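Local coordinates for protein FprA (Mycobacterium tuberculosis, PDB 1LQT) that transfers electrons between NADPH and ferredoxin through a bound FAD and may supply electrons to P450 systems, at residues A[221-225]-A[252-258]; A[155-160]-A[205-211]. One frame throughout, in Å; residues are numbered along the deposited sequence.

Overall arrangement
Both contacts belong to the part of the protein built round the parallel sheet that carries the NADP(+) site. Contact 2 (155-160 with 205-211) forms part of the wall of the nucleotide pocket and touches the bound 4-oxo derivative of NADP(+) directly. Contact 1 (221-225 with 252-258) lies farther out, at an outermost strand of the sheet. The centres of the two contacts are 15 Å apart, and their nearest atoms are about 6 Å apart without touching. Helix 209-214 leads from contact 2 to strand 221-224 of contact 1. Within contact 1, the side chain of Leu252 stays about 12 Å from the bound nucleotide.

Contact 1 (A[221-225]-A[252-258]); sequences VDVVI and LRGYADR
Strand 221-224 is the outermost strand at one end of the parallel sheet of the NADP-binding part, and here it meets the C-terminal part of helix 243-256 and the residues after it. Val223 and Tyr255 make the central contact. Val223 CG1 lies over one face of the Tyr255 ring, offset toward the rim, in a CH-pi contact 3.8 Å from the ring centroid. This methyl is anti to the backbone N (chi1 178°), which sets it above the ring, while Val223 CG2 lies near Tyr255 CE1. Ile225 continues the apolar surface. Its CD1 packs 3.7 Å from Leu252 CD2, the two side chains crossing at about a right angle, and also touches Tyr255 CB. Ala256 comes close to the Ile225 backbone, with its CA 3.4 Å from Ile225 O in a CA-H...O contact.

No direct hydrogen bond joins the segments; water does this work. One water donates to Val223 O and Tyr255 O at 2.7 and 2.9 Å. A second bridges the same two carbonyls and accepts from Ile225 N. A third links Asp222 OD1 to Arg258 NH1, meeting the guanidinium at its edge, in plane. The two charged atoms, Asp222 OD1 and Arg258 NH1, are 4.2 Å apart, beyond a salt bridge. Asp222 has its salt bridge with Arg261.

Within the sheet the strand pairs with the neighbouring strand 265-270, through backbone bonds of Asp222 and Val224. Tyr255 OH bonds to Leu212 O of helix 209-214, and Leu215 in the loop that follows touches both Val223 and Tyr255.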
ATOM      1  N   VAL A 221       2.704 -25.457   6.085  1.00 15.64           N
ATOM      2  CA  VAL A 221       1.584 -25.079   5.253  1.00 14.86           C
ATOM      3  C   VAL A 221       1.665 -25.777   3.928  1.00 14.32           C
ATOM      4  O   VAL A 221       2.708 -25.780   3.267  1.00 15.72           O
ATOM      5  CB  VAL A 221       1.606 -23.569   4.964  1.00 14.97           C
ATOM      6  CG1 VAL A 221       0.378 -23.138   4.145  1.00 15.18           C
ATOM      7  CG2 VAL A 221       1.695 -22.798   6.268  1.00 16.82           C
ATOM      8  N   ASP A 222       0.550 -26.370   3.541  1.00 13.77           N
ATOM      9  CA  ASP A 222       0.387 -26.886   2.191  1.00 14.41           C
ATOM     10  C   ASP A 222      -0.491 -25.950   1.360  1.00 12.64           C
ATOM     11  O   ASP A 222      -1.575 -25.500   1.777  1.00 12.99           O
ATOM     12  CB  ASP A 222      -0.252 -28.227   2.212  1.00 15.64           C
ATOM     13  CG  ASP A 222       0.673 -29.318   2.764  1.00 19.10           C
ATOM     14  OD1 ASP A 222       1.900 -29.135   2.905  1.00 23.13           O
ATOM     15  OD2 ASP A 222       0.212 -30.384   3.066  1.00 23.96           O
ATOM     16  N   VAL A 223      -0.037 -25.733   0.148  1.00 11.57           N
ATOM     17  CA  VAL A 223      -0.800 -24.976  -0.836  1.00 11.12           C
ATOM     18  C   VAL A 223      -1.729 -25.970  -1.533  1.00 11.48           C
ATOM     19  O   VAL A 223      -1.279 -27.017  -1.981  1.00 14.32           O
ATOM     20  CB  VAL A 223       0.127 -24.312  -1.814  1.00 12.51           C
ATOM     21  CG1 VAL A 223      -0.674 -23.572  -2.868  1.00 14.14           C
ATOM     22  CG2 VAL A 223       1.024 -23.341  -1.099  1.00 15.00           C
ATOM     23  N   VAL A 224      -3.015 -25.668  -1.562  1.00 11.21           N
ATOM     24  CA  VAL A 224      -4.032 -26.554  -2.085  1.00 11.93           C
ATOM     25  C   VAL A 224      -4.694 -25.890  -3.282  1.00 11.58           C
ATOM     26  O   VAL A 224      -5.337 -24.859  -3.152  1.00 11.86           O
ATOM     27  CB  VAL A 224      -5.090 -26.880  -1.019  1.00 12.88           C
ATOM     28  CG1 VAL A 224      -6.162 -27.761  -1.623  1.00 15.26           C
ATOM     29  CG2 VAL A 224      -4.469 -27.524   0.197  1.00 15.02           C
ATOM     30  N   ILE A 225      -4.548 -26.515  -4.451  1.00 11.63           N
ATOM     31  CA  ILE A 225      -5.279 -26.112  -5.636  1.00 11.22           C
ATOM     32  C   ILE A 225      -5.878 -27.360  -6.246  1.00 11.00           C
ATOM     33  O   ILE A 225      -5.155 -28.235  -6.709  1.00 11.89           O
ATOM     34  CB  ILE A 225      -4.422 -25.423  -6.658  1.00 12.29           C
ATOM     35  CG1 ILE A 225      -3.643 -24.283  -6.003  1.00 12.12           C
ATOM     36  CG2 ILE A 225      -5.291 -24.921  -7.813  1.00 13.33           C
ATOM     37  CD1 ILE A 225      -2.831 -23.492  -6.953  1.00 14.56           C
ATOM     38  N   LEU A 252       1.269 -22.702 -10.572  1.00 11.30           N
ATOM     39  CA  LEU A 252      -0.003 -23.203 -10.084  1.00 11.02           C
ATOM     40  C   LEU A 252      -0.190 -24.688 -10.418  1.00 11.19           C
ATOM     41  O   LEU A 252      -0.704 -25.432  -9.610  1.00 11.78           O
ATOM     42  CB  LEU A 252      -1.172 -22.387 -10.639  1.00 11.85           C
ATOM     43  CG  LEU A 252      -1.218 -20.921 -10.215  1.00 12.53           C
ATOM     44  CD1 LEU A 252      -2.442 -20.295 -10.840  1.00 15.29           C
ATOM     45  CD2 LEU A 252      -1.221 -20.706  -8.704  1.00 14.52           C
ATOM     46  N   ARG A 253       0.190 -25.090 -11.631  1.00 11.97           N
ATOM     47  CA  ARG A 253       0.120 -26.500 -11.978  1.00 11.88           C
ATOM     48  C   ARG A 253       0.970 -27.326 -11.016  1.00 12.53           C
ATOM     49  O   ARG A 253       0.573 -28.426 -10.616  1.00 13.04           O
ATOM     50  CB  ARG A 253       0.585 -26.748 -13.410  1.00 12.90           C
ATOM     51  CG  ARG A 253      -0.299 -26.172 -14.511  1.00 12.61           C
ATOM     52  CD  ARG A 253       0.028 -26.752 -15.867  1.00 13.52           C
ATOM     53  NE  ARG A 253      -0.593 -26.041 -16.968  1.00 13.96           N
ATOM     54  CZ  ARG A 253      -1.865 -26.134 -17.292  1.00 12.83           C
ATOM     55  NH1 ARG A 253      -2.666 -26.910 -16.591  1.00 13.66           N
ATOM     56  NH2 ARG A 253      -2.318 -25.454 -18.337  1.00 15.45           N
ATOM     57  N   GLY A 254       2.150 -26.819 -10.668  1.00 12.44           N
ATOM     58  CA  GLY A 254       2.995 -27.526  -9.734  1.00 12.50           C
ATOM     59  C   GLY A 254       2.294 -27.741  -8.404  1.00 12.96           C
ATOM     60  O   GLY A 254       2.367 -28.806  -7.817  1.00 13.35           O
ATOM     61  N   TYR A 255       1.625 -26.720  -7.907  1.00 12.13           N
ATOM     62  CA  TYR A 255       0.897 -26.890  -6.645  1.00 12.38           C
ATOM     63  C   TYR A 255      -0.263 -27.871  -6.778  1.00 12.78           C
ATOM     64  O   TYR A 255      -0.472 -28.699  -5.878  1.00 13.21           O
ATOM     65  CB  TYR A 255       0.356 -25.550  -6.131  1.00 12.42           C
ATOM     66  CG  TYR A 255       1.436 -24.608  -5.639  1.00 12.14           C
ATOM     67  CD1 TYR A 255       2.378 -25.033  -4.714  1.00 13.90           C
ATOM     68  CD2 TYR A 255       1.451 -23.302  -6.002  1.00 12.07           C
ATOM     69  CE1 TYR A 255       3.360 -24.177  -4.261  1.00 14.80           C
ATOM     70  CE2 TYR A 255       2.441 -22.436  -5.547  1.00 13.66           C
ATOM     71  CZ  TYR A 255       3.399 -22.896  -4.698  1.00 13.71           C
ATOM     72  OH  TYR A 255       4.410 -22.088  -4.233  1.00 14.70           O
ATOM     73  N   ALA A 256      -0.989 -27.804  -7.897  1.00 12.49           N
ATOM     74  CA  ALA A 256      -2.116 -28.695  -8.089  1.00 12.54           C
ATOM     75  C   ALA A 256      -1.679 -30.152  -8.174  1.00 13.19           C
ATOM     76  O   ALA A 256      -2.464 -31.044  -7.828  1.00 15.03           O
ATOM     77  CB  ALA A 256      -2.906 -28.270  -9.330  1.00 13.42           C
ATOM     78  N   ASP A 257      -0.435 -30.372  -8.589  1.00 13.84           N
ATOM     79  CA  ASP A 257       0.112 -31.736  -8.720  1.00 15.50           C
ATOM     80  C   ASP A 257       0.411 -32.385  -7.375  1.00 15.68           C
ATOM     81  O   ASP A 257       0.724 -33.579  -7.313  1.00 16.16           O
ATOM     82  CB  ASP A 257       1.421 -31.722  -9.512  1.00 16.65           C
ATOM     83  CG  ASP A 257       1.225 -31.530 -10.969  1.00 20.78           C
ATOM     84  OD1 ASP A 257       0.096 -31.762 -11.446  1.00 23.99           O
ATOM     85  OD2 ASP A 257       2.167 -31.156 -11.716  1.00 25.12           O
ATOM     86  N   ARG A 258       0.392 -31.613  -6.305  1.00 17.26           N
ATOM     87  CA  ARG A 258       0.684 -32.176  -5.002  1.00 19.62           C
ATOM     88  C   ARG A 258      -0.633 -32.643  -4.334  1.00 21.08           C
ATOM     89  O   ARG A 258      -1.635 -31.927  -4.313  1.00 22.94           O
ATOM     90  CB  ARG A 258       1.372 -31.137  -4.141  1.00 21.75           C
ATOM     91  CG  ARG A 258       2.684 -30.638  -4.671  1.00 25.92           C
ATOM     92  CD  ARG A 258       3.575 -30.077  -3.574  1.00 33.04           C
ATOM     93  NE  ARG A 258       3.680 -31.042  -2.474  1.00 38.08           N
ATOM     94  CZ  ARG A 258       3.833 -30.732  -1.192  1.00 41.27           C
ATOM     95  NH1 ARG A 258       3.922 -29.465  -0.806  1.00 43.15           N
ATOM     96  NH2 ARG A 258       3.900 -31.704  -0.288  1.00 42.66           N
TER
HETATM   97  O   HOH W   1       4.060 -28.041   1.477  1.00 36.07           O
HETATM   98  O   HOH W   2      -2.642 -28.734  -4.230  1.00 18.72           O
HETATM   99  O   HOH W   3       0.842 -27.957  -3.410  1.00 22.75           O
HETATM  100  O   HOH W   4      -4.658 -30.536  -5.175  1.00 21.11           O

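Contact 2 (A[155-160]-A[205-211]). With ODP (4-oxo-nicotinamide-adenine dinucleotide phosphate), chain I.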
ATOM      1  N   ASN A 155      -7.303 -11.673  -5.899  1.00  8.66           N
ATOM      2  CA  ASN A 155      -6.219 -12.390  -6.558  1.00  8.79           C
ATOM      3  C   ASN A 155      -5.057 -11.477  -6.927  1.00  9.03           C
ATOM      4  O   ASN A 155      -4.428 -11.668  -7.958  1.00  9.55           O
ATOM      5  CB  ASN A 155      -6.720 -13.146  -7.805  1.00  9.50           C
ATOM      6  CG  ASN A 155      -7.321 -14.541  -7.548  1.00  9.38           C
ATOM      7  OD1 ASN A 155      -7.702 -15.156  -8.537  1.00 10.12           O
ATOM      8  ND2 ASN A 155      -7.418 -15.009  -6.313  1.00 10.22           N
ATOM      9  N   GLY A 156      -4.752 -10.518  -6.054  1.00  9.09           N
ATOM     10  CA  GLY A 156      -3.533  -9.759  -6.165  1.00  8.79           C
ATOM     11  C   GLY A 156      -2.517 -10.179  -5.128  1.00  8.90           C
ATOM     12  O   GLY A 156      -2.787 -10.996  -4.240  1.00  9.07           O
ATOM     13  N   ASN A 157      -1.325  -9.614  -5.228  1.00  8.99           N
ATOM     14  CA  ASN A 157      -0.283 -10.006  -4.305  1.00  9.24           C
ATOM     15  C   ASN A 157      -0.600  -9.645  -2.859  1.00  9.28           C
ATOM     16  O   ASN A 157      -0.083 -10.294  -1.961  1.00  9.38           O
ATOM     17  CB  ASN A 157       1.062  -9.394  -4.727  1.00  9.64           C
ATOM     18  CG  ASN A 157       1.657 -10.054  -5.947  1.00  9.52           C
ATOM     19  OD1 ASN A 157       1.490 -11.237  -6.188  1.00  9.67           O
ATOM     20  ND2 ASN A 157       2.400  -9.268  -6.718  1.00 11.62           N
ATOM     21  N   VAL A 158      -1.420  -8.632  -2.608  1.00  8.72           N
ATOM     22  CA  VAL A 158      -1.740  -8.345  -1.218  1.00  8.49           C
ATOM     23  C   VAL A 158      -2.526  -9.510  -0.598  1.00  8.52           C
ATOM     24  O   VAL A 158      -2.397  -9.816   0.572  1.00  8.70           O
ATOM     25  CB  VAL A 158      -2.455  -6.996  -1.063  1.00  8.79           C
ATOM     26  CG1 VAL A 158      -2.886  -6.777   0.383  1.00  8.82           C
ATOM     27  CG2 VAL A 158      -1.556  -5.876  -1.532  1.00  9.14           C
ATOM     28  N   ALA A 159      -3.361 -10.188  -1.399  1.00  8.44           N
ATOM     29  CA  ALA A 159      -4.069 -11.357  -0.900  1.00  8.88           C
ATOM     30  C   ALA A 159      -3.092 -12.440  -0.440  1.00  8.80           C
ATOM     31  O   ALA A 159      -3.314 -13.098   0.557  1.00  9.22           O
ATOM     32  CB  ALA A 159      -4.999 -11.923  -1.955  1.00  9.05           C
ATOM     33  N   LEU A 160      -2.002 -12.593  -1.188  1.00  9.27           N
ATOM     34  CA  LEU A 160      -0.977 -13.542  -0.778  1.00  9.23           C
ATOM     35  C   LEU A 160      -0.317 -13.097   0.508  1.00  9.30           C
ATOM     36  O   LEU A 160      -0.084 -13.931   1.375  1.00  9.73           O
ATOM     37  CB  LEU A 160       0.068 -13.700  -1.858  1.00  9.55           C
ATOM     38  CG  LEU A 160      -0.430 -14.207  -3.191  1.00 11.10           C
ATOM     39  CD1 LEU A 160       0.734 -14.333  -4.172  1.00 12.79           C
ATOM     40  CD2 LEU A 160      -1.161 -15.527  -3.046  1.00 12.64           C
ATOM     41  N   ALA A 205      -5.449 -13.621 -12.927  1.00 10.22           N
ATOM     42  CA  ALA A 205      -4.912 -13.303 -11.609  1.00 10.47           C
ATOM     43  C   ALA A 205      -3.889 -12.173 -11.727  1.00 10.50           C
ATOM     44  O   ALA A 205      -3.139 -12.068 -12.706  1.00 11.50           O
ATOM     45  CB  ALA A 205      -4.271 -14.491 -10.985  1.00 11.28           C
ATOM     46  N   ALA A 206      -3.850 -11.326 -10.700  1.00 10.56           N
ATOM     47  CA  ALA A 206      -2.910 -10.209 -10.625  1.00 10.63           C
ATOM     48  C   ALA A 206      -1.634 -10.579  -9.855  1.00 10.11           C
ATOM     49  O   ALA A 206      -0.722  -9.767  -9.723  1.00 10.74           O
ATOM     50  CB  ALA A 206      -3.574  -8.967 -10.041  1.00 11.20           C
ATOM     51  N   PHE A 207      -1.542 -11.797  -9.351  1.00 10.47           N
ATOM     52  CA  PHE A 207      -0.347 -12.287  -8.694  1.00 11.11           C
ATOM     53  C   PHE A 207       0.834 -12.224  -9.613  1.00 10.87           C
ATOM     54  O   PHE A 207       0.708 -12.359 -10.837  1.00 11.35           O
ATOM     55  CB  PHE A 207      -0.484 -13.802  -8.403  1.00 11.51           C
ATOM     56  CG  PHE A 207      -1.688 -14.187  -7.577  1.00 10.62           C
ATOM     57  CD1 PHE A 207      -2.007 -13.532  -6.394  1.00 11.21           C
ATOM     58  CD2 PHE A 207      -2.472 -15.266  -7.947  1.00 11.83           C
ATOM     59  CE1 PHE A 207      -3.084 -13.928  -5.653  1.00 11.48           C
ATOM     60  CE2 PHE A 207      -3.562 -15.652  -7.222  1.00 11.02           C
ATOM     61  CZ  PHE A 207      -3.873 -14.979  -6.086  1.00 11.50           C
ATOM     62  N   THR A 208       2.012 -12.122  -9.008  1.00 10.71           N
ATOM     63  CA  THR A 208       3.249 -12.280  -9.755  1.00 10.85           C
ATOM     64  C   THR A 208       3.991 -13.534  -9.275  1.00 10.52           C
ATOM     65  O   THR A 208       3.668 -14.130  -8.264  1.00 10.69           O
ATOM     66  CB  THR A 208       4.102 -11.002  -9.782  1.00 11.92           C
ATOM     67  OG1 THR A 208       4.287 -10.508  -8.455  1.00 11.26           O
ATOM     68  CG2 THR A 208       3.373  -9.916 -10.574  1.00 13.11           C
ATOM     69  N   THR A 209       4.983 -13.941 -10.063  1.00 11.43           N
ATOM     70  CA  THR A 209       5.444 -15.314  -9.963  1.00 11.82           C
ATOM     71  C   THR A 209       6.265 -15.648  -8.741  1.00 11.56           C
ATOM     72  O   THR A 209       6.050 -16.669  -8.104  1.00 11.32           O
ATOM     73  CB  THR A 209       6.212 -15.681 -11.224  1.00 12.14           C
ATOM     74  OG1 THR A 209       5.489 -15.273 -12.406  1.00 12.41           O
ATOM     75  CG2 THR A 209       6.413 -17.191 -11.309  1.00 13.62           C
ATOM     76  N   LEU A 210       7.219 -14.788  -8.389  1.00 12.15           N
ATOM     77  CA  LEU A 210       8.033 -15.050  -7.218  1.00 12.73           C
ATOM     78  C   LEU A 210       7.176 -15.202  -5.979  1.00 11.85           C
ATOM     79  O   LEU A 210       7.382 -16.084  -5.146  1.00 12.22           O
ATOM     80  CB  LEU A 210       9.073 -13.954  -7.048  1.00 13.87           C
ATOM     81  CG  LEU A 210       9.901 -14.068  -5.772  1.00 16.98           C
ATOM     82  CD1 LEU A 210      10.752 -15.307  -5.755  1.00 20.81           C
ATOM     83  CD2 LEU A 210      10.769 -12.829  -5.657  1.00 19.48           C
ATOM     84  N   GLU A 211       6.164 -14.357  -5.880  1.00 11.78           N
ATOM     85  CA  GLU A 211       5.278 -14.370  -4.745  1.00 11.89           C
ATOM     86  C   GLU A 211       4.485 -15.674  -4.682  1.00 11.12           C
ATOM     87  O   GLU A 211       4.242 -16.212  -3.612  1.00 12.10           O
ATOM     88  CB  GLU A 211       4.396 -13.134  -4.798  1.00 12.20           C
ATOM     89  CG  GLU A 211       5.236 -11.862  -4.587  1.00 14.97           C
ATOM     90  CD  GLU A 211       6.211 -11.449  -5.729  1.00 15.29           C
ATOM     91  OE1 GLU A 211       5.989 -11.798  -6.944  1.00 16.36           O
ATOM     92  OE2 GLU A 211       7.253 -10.756  -5.420  1.00 14.97           O
TER
HETATM   93  O1X ODP I2458     -11.080  -9.546 -11.492  1.00 13.02           O
HETATM   94  P2B ODP I2458     -10.024  -8.579 -11.051  1.00 11.92           P
HETATM   95  O2X ODP I2458      -8.711  -8.714 -11.794  1.00 12.96           O
HETATM   96  O3X ODP I2458     -10.506  -7.137 -11.032  1.00 13.06           O
HETATM   97  O2B ODP I2458      -9.751  -9.022  -9.524  1.00  9.41           O
HETATM   98  C2B ODP I2458      -9.112  -8.168  -8.580  1.00  8.77           C
HETATM   99  C3B ODP I2458      -7.685  -8.534  -8.245  1.00  8.73           C
HETATM  100  O3B ODP I2458      -7.545  -9.945  -8.165  1.00  9.30           O
HETATM  101  C1B ODP I2458      -9.779  -8.315  -7.261  1.00  8.50           C
HETATM  102  N9A ODP I2458     -11.086  -7.725  -7.115  1.00  8.91           N
HETATM  103  C8A ODP I2458     -11.454  -6.413  -7.284  1.00  9.52           C
HETATM  104  N7A ODP I2458     -12.728  -6.218  -7.001  1.00  9.77           N
HETATM  105  C5A ODP I2458     -13.230  -7.442  -6.625  1.00  9.40           C
HETATM  106  C4A ODP I2458     -12.201  -8.384  -6.707  1.00  9.23           C
HETATM  107  N3A ODP I2458     -12.320  -9.698  -6.394  1.00  9.18           N
HETATM  108  C2A ODP I2458     -13.555 -10.056  -6.001  1.00  9.68           C
HETATM  109  N1A ODP I2458     -14.613  -9.205  -5.880  1.00 10.04           N
HETATM  110  C6A ODP I2458     -14.459  -7.884  -6.192  1.00  9.61           C
HETATM  111  N6A ODP I2458     -15.512  -7.080  -5.991  1.00 11.14           N
HETATM  112  O4B ODP I2458      -8.877  -7.683  -6.372  1.00  9.16           O
HETATM  113  C4B ODP I2458      -7.547  -7.955  -6.836  1.00  9.32           C
HETATM  114  C5B ODP I2458      -6.741  -6.690  -6.788  1.00  9.70           C
HETATM  115  O5B ODP I2458      -5.402  -7.023  -7.073  1.00  9.24           O
HETATM  116  PA  ODP I2458      -4.350  -5.855  -7.347  1.00  9.82           P
HETATM  117  O1A ODP I2458      -3.082  -6.482  -7.716  1.00 10.37           O
HETATM  118  O2A ODP I2458      -4.910  -4.834  -8.255  1.00 11.09           O
HETATM  119  O3  ODP I2458      -4.274  -5.133  -5.925  1.00  9.19           O
HETATM  120  PN  ODP I2458      -3.483  -5.486  -4.546  1.00  9.28           P
HETATM  121  O1N ODP I2458      -3.441  -6.947  -4.315  1.00  9.66           O
HETATM  122  O2N ODP I2458      -4.110  -4.586  -3.556  1.00  9.92           O
HETATM  123  O5D ODP I2458      -2.004  -5.040  -4.860  1.00  9.11           O
HETATM  124  C5D ODP I2458      -1.738  -3.635  -5.108  1.00 10.34           C
HETATM  125  C4D ODP I2458      -0.416  -3.521  -5.835  1.00 10.89           C
HETATM  126  O4D ODP I2458       0.691  -3.742  -4.969  1.00 12.08           O
HETATM  127  C1D ODP I2458       1.529  -4.756  -5.527  1.00 12.43           C
HETATM  128  C2D ODP I2458       0.657  -5.511  -6.438  1.00 11.64           C
HETATM  129  O2D ODP I2458       1.301  -6.384  -7.294  1.00 12.42           O
HETATM  130  C3D ODP I2458      -0.289  -4.509  -6.988  1.00 10.89           C
HETATM  131  O3D ODP I2458       0.319  -3.897  -8.106  1.00 13.72           O
HETATM  132  N1N ODP I2458       2.293  -5.428  -4.535  1.00 11.80           N
HETATM  133  C2N ODP I2458       3.489  -6.056  -4.952  1.00 12.02           C
HETATM  134  C3N ODP I2458       4.021  -7.015  -4.156  1.00 11.82           C
HETATM  135  C7N ODP I2458       5.293  -7.652  -4.734  1.00 13.09           C
HETATM  136  N7N ODP I2458       5.830  -8.596  -4.005  1.00 16.61           N
HETATM  137  O7N ODP I2458       5.700  -7.244  -5.844  1.00 12.96           O
HETATM  138  C4N ODP I2458       3.440  -7.455  -2.957  1.00 14.14           C
HETATM  139  O99 ODP I2458       3.903  -8.399  -2.246  1.00 16.56           O
HETATM  140  C5N ODP I2458       2.185  -6.802  -2.562  1.00 12.89           C
HETATM  141  C6N ODP I2458       1.623  -5.801  -3.384  1.00 12.45           C
HETATM  142  O   HOH W   5      -0.874  -8.003  -7.561  1.00 10.00           O
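Phe207 lies against the nucleotide-binding turn of a Rossmann-type fold, where Gly156 and Ala159 fit the GxGxxA pattern and Gly156 is the N-cap of helix 157-167. Asn155 O sits over one face of the Phe207 ring, 3.4 Å above its plane and offset toward the rim. The Asn155 amide crosses the ring obliquely, its plane turned 42° from the ring, and Asn155 ND2 is 3.6 Å from Phe207 CZ. Gly156 O approaches the ring edge at CE1. Leu160 adds CD2 at 3.6 Å from Phe207 CE1, while its CD1 also reaches Glu211 CB.

Asn157 and Thr208 cross at about a right angle and are joined by two hydrogen bonds. Thr208 N donates to Asn157 OD1, and Asn157 ND2 donates to Thr208 OG1 at 2.8 Å. Together these bonds fix the rotation of the Asn157 amide. Its ND2 also makes a weak bond to O2D of the nucleotide. With chi1 at 51°, Thr208 OG1 is flanked by both its backbone N and its carbonyl carbon, where it can both accept from Asn157 and donate to Glu211 OE1. Ala206 N donates to Asn155 O and so ties the two loops together.

The same segments hold the 4-oxo derivative of NADP(+). Asn155 N bonds to O3B and Val158 N to O1N. One water joins Asn157 N, Ala206 O and the ligand oxygens O1A and O2D. Beyond the segments, Arg110, Arg199, Arg200 and Gly366 also bond the ligand. At the nicotinamide end, the carboxamide N7N donates to Glu211 OE2 at 2.9 Å.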